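Local coordinates for putative glycosyl hydrolase (Bacteroides thetaiotaomicron VPI-5482, PDB 3K11), which is of unproven function but probably acts as a hydrolase, as a member of glycosyl hydrolase family 88, at residues 193-198 against 251-256. Residues are numbered along the deposited sequence; the frame is centred on the assembly and turned at random. Where two conformers were deposited one is given.
With EDO (1,2-ethanediol), chain J.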
loop_
_atom_site.group_PDB
_atom_site.type_symbol
_atom_site.label_atom_id
_atom_site.label_comp_id
_atom_site.label_asym_id
_atom_site.label_seq_id
_atom_site.Cartn_x
_atom_site.Cartn_y
_atom_site.Cartn_z
ATOM N N ARG A 193 -20.918 6.371 23.310
ATOM C CA ARG A 193 -20.414 7.432 22.461
ATOM C C ARG A 193 -19.365 6.843 21.568
ATOM O O ARG A 193 -18.647 5.948 22.003
ATOM C CB ARG A 193 -19.793 8.596 23.237
ATOM C CG ARG A 193 -18.443 8.308 23.889
ATOM C CD ARG A 193 -17.998 9.456 24.780
ATOM N NE ARG A 193 -16.588 9.358 25.235
ATOM C CZ ARG A 193 -15.548 9.796 24.538
ATOM N NH1 ARG A 193 -15.704 10.331 23.343
ATOM N NH2 ARG A 193 -14.337 9.666 25.031
ATOM N N PRO A 194 -19.291 7.309 20.320
ATOM C CA PRO A 194 -20.187 8.302 19.673
ATOM C C PRO A 194 -21.534 7.767 19.239
ATOM O O PRO A 194 -22.349 8.536 18.714
ATOM C CB PRO A 194 -19.365 8.754 18.469
ATOM C CG PRO A 194 -18.572 7.549 18.096
ATOM C CD PRO A 194 -18.185 6.921 19.425
ATOM N N GLN A 195 -21.752 6.464 19.422
ATOM C CA GLN A 195 -22.956 5.785 19.026
ATOM C C GLN A 195 -23.298 4.811 20.159
ATOM O O GLN A 195 -22.441 4.479 20.993
ATOM C CB GLN A 195 -22.755 4.974 17.753
ATOM C CG GLN A 195 -22.362 5.792 16.501
ATOM C CD GLN A 195 -23.483 6.659 15.919
ATOM O OE1 GLN A 195 -24.670 6.500 16.275
ATOM N NE2 GLN A 195 -23.107 7.597 15.009
ATOM N N ARG A 196 -24.550 4.383 20.190
ATOM C CA ARG A 196 -24.965 3.340 21.138
ATOM C C ARG A 196 -24.134 2.084 20.939
ATOM O O ARG A 196 -23.765 1.737 19.813
ATOM C CB ARG A 196 -26.410 2.942 20.927
ATOM C CG ARG A 196 -27.416 3.990 21.308
ATOM C CD ARG A 196 -28.726 3.328 21.670
ATOM N NE ARG A 196 -29.795 4.311 21.829
ATOM C CZ ARG A 196 -30.742 4.555 20.927
ATOM N NH1 ARG A 196 -30.821 3.873 19.779
ATOM N NH2 ARG A 196 -31.646 5.488 21.186
ATOM N N ASN A 197 -23.833 1.408 22.040
ATOM C CA ASN A 197 -23.185 0.111 22.013
ATOM C C ASN A 197 -21.993 0.065 21.066
ATOM O O ASN A 197 -21.919 -0.743 20.125
ATOM C CB ASN A 197 -24.215 -0.995 21.677
ATOM C CG ASN A 197 -25.119 -1.297 22.869
ATOM O OD1 ASN A 197 -25.026 -0.653 23.887
ATOM N ND2 ASN A 197 -25.918 -2.315 22.768
ATOM N N THR A 198 -21.061 0.965 21.353
ATOM C CA THR A 198 -19.793 1.047 20.614
ATOM C C THR A 198 -18.657 0.477 21.433
ATOM O O THR A 198 -18.494 0.782 22.614
ATOM C CB THR A 198 -19.466 2.533 20.288
ATOM O OG1 THR A 198 -20.548 3.094 19.527
ATOM C CG2 THR A 198 -18.197 2.649 19.509
ATOM N N GLY A 251 -12.648 1.090 16.050
ATOM C CA GLY A 251 -14.002 1.080 16.563
ATOM C C GLY A 251 -14.908 0.048 15.961
ATOM O O GLY A 251 -14.699 -0.485 14.851
ATOM N N TRP A 252 -15.972 -0.210 16.689
ATOM C CA TRP A 252 -16.989 -1.209 16.290
ATOM C C TRP A 252 -18.318 -0.799 16.884
ATOM O O TRP A 252 -18.481 -0.823 18.089
ATOM C CB TRP A 252 -16.600 -2.588 16.827
ATOM C CG TRP A 252 -17.445 -3.729 16.371
ATOM C CD1 TRP A 252 -17.251 -4.521 15.257
ATOM C CD2 TRP A 252 -18.595 -4.278 17.057
ATOM N NE1 TRP A 252 -18.220 -5.486 15.201
ATOM C CE2 TRP A 252 -19.043 -5.368 16.304
ATOM C CE3 TRP A 252 -19.265 -3.944 18.247
ATOM C CZ2 TRP A 252 -20.129 -6.144 16.697
ATOM C CZ3 TRP A 252 -20.322 -4.730 18.636
ATOM C CH2 TRP A 252 -20.762 -5.781 17.850
ATOM N N VAL A 253 -19.269 -0.470 16.016
ATOM C CA VAL A 253 -20.616 -0.081 16.440
ATOM C C VAL A 253 -21.562 -1.248 16.212
ATOM O O VAL A 253 -21.732 -1.740 15.097
ATOM C CB VAL A 253 -21.120 1.177 15.674
ATOM C CG1 VAL A 253 -22.573 1.518 16.077
ATOM C CG2 VAL A 253 -20.148 2.375 15.992
ATOM N N GLU A 254 -22.220 -1.669 17.267
ATOM C CA GLU A 254 -22.989 -2.922 17.205
ATOM C C GLU A 254 -24.060 -2.911 16.149
ATOM O O GLU A 254 -24.238 -3.907 15.470
ATOM C CB GLU A 254 -23.592 -3.225 18.551
ATOM C CG GLU A 254 -24.355 -4.556 18.675
ATOM C CD GLU A 254 -24.927 -4.676 20.068
ATOM O OE1 GLU A 254 -25.909 -3.949 20.373
ATOM O OE2 GLU A 254 -24.370 -5.489 20.861
ATOM N N SER A 255 -24.750 -1.788 15.977
ATOM C CA SER A 255 -25.843 -1.735 15.004
ATOM C C SER A 255 -25.424 -1.728 13.548
ATOM O O SER A 255 -26.249 -2.008 12.651
ATOM C CB SER A 255 -26.715 -0.521 15.225
ATOM O OG SER A 255 -26.069 0.700 14.884
ATOM N N SER A 256 -24.182 -1.373 13.287
ATOM C CA SER A 256 -23.741 -1.215 11.902
ATOM C C SER A 256 -23.613 -2.549 11.167
ATOM O O SER A 256 -23.085 -3.511 11.700
ATOM C CB SER A 256 -22.424 -0.433 11.794
ATOM O OG SER A 256 -22.584 0.936 12.139
HETATM C C1 EDO J . -10.457 12.243 23.357
HETATM O O1 EDO J . -10.951 12.963 22.217
HETATM C C2 EDO J . -11.062 10.859 23.463
HETATM O O2 EDO J . -12.455 10.987 23.206
HETATM O O HOH W 1 -25.164 0.184 18.109
#
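Val-253 lays its two methyls against the 193-198 loop: CG1 packs 3.8 Å from Gln-195 CB, and CG2 sits 3.6 Å from Thr-198 OG1. That hydroxyl donates to Gln-195 O at 2.8 Å from above the carbonyl plane, which closes a short link within 195-198. Thr-198 and Val-253 form an antiparallel non-hydrogen-bonded pair, where strand 198-200 meets strand 247-253. Asn-197 and Thr-198 make a G1 bulge opposite Arg-191, and a type I turn from Val-253 to Ser-256 follows the strand. One step on, Glu-254 N donates to Asn-197 O (3.0 Å), and the two side chains run alongside each other. Glu-254 sends CG out opposite its backbone N (chi1 -176°) and stays extended, bringing OE1 to 2.9 Å from Asn-197 ND2. The bond is nearly straight (173°) and lies in the Asn-197 amide plane, yet comes to OE1 from above the carboxylate plane. Tyr-182 holds Asn-197 OD1. With an alanine here in place of Glu-254, Asn-197 ND2 would probably lose its carboxylate mate. A water accepts from Ser-255 N and donates to Arg-196 O. Backbone, amide-carboxylate and water links thus pin the loop to the strand end beside buried Val-253.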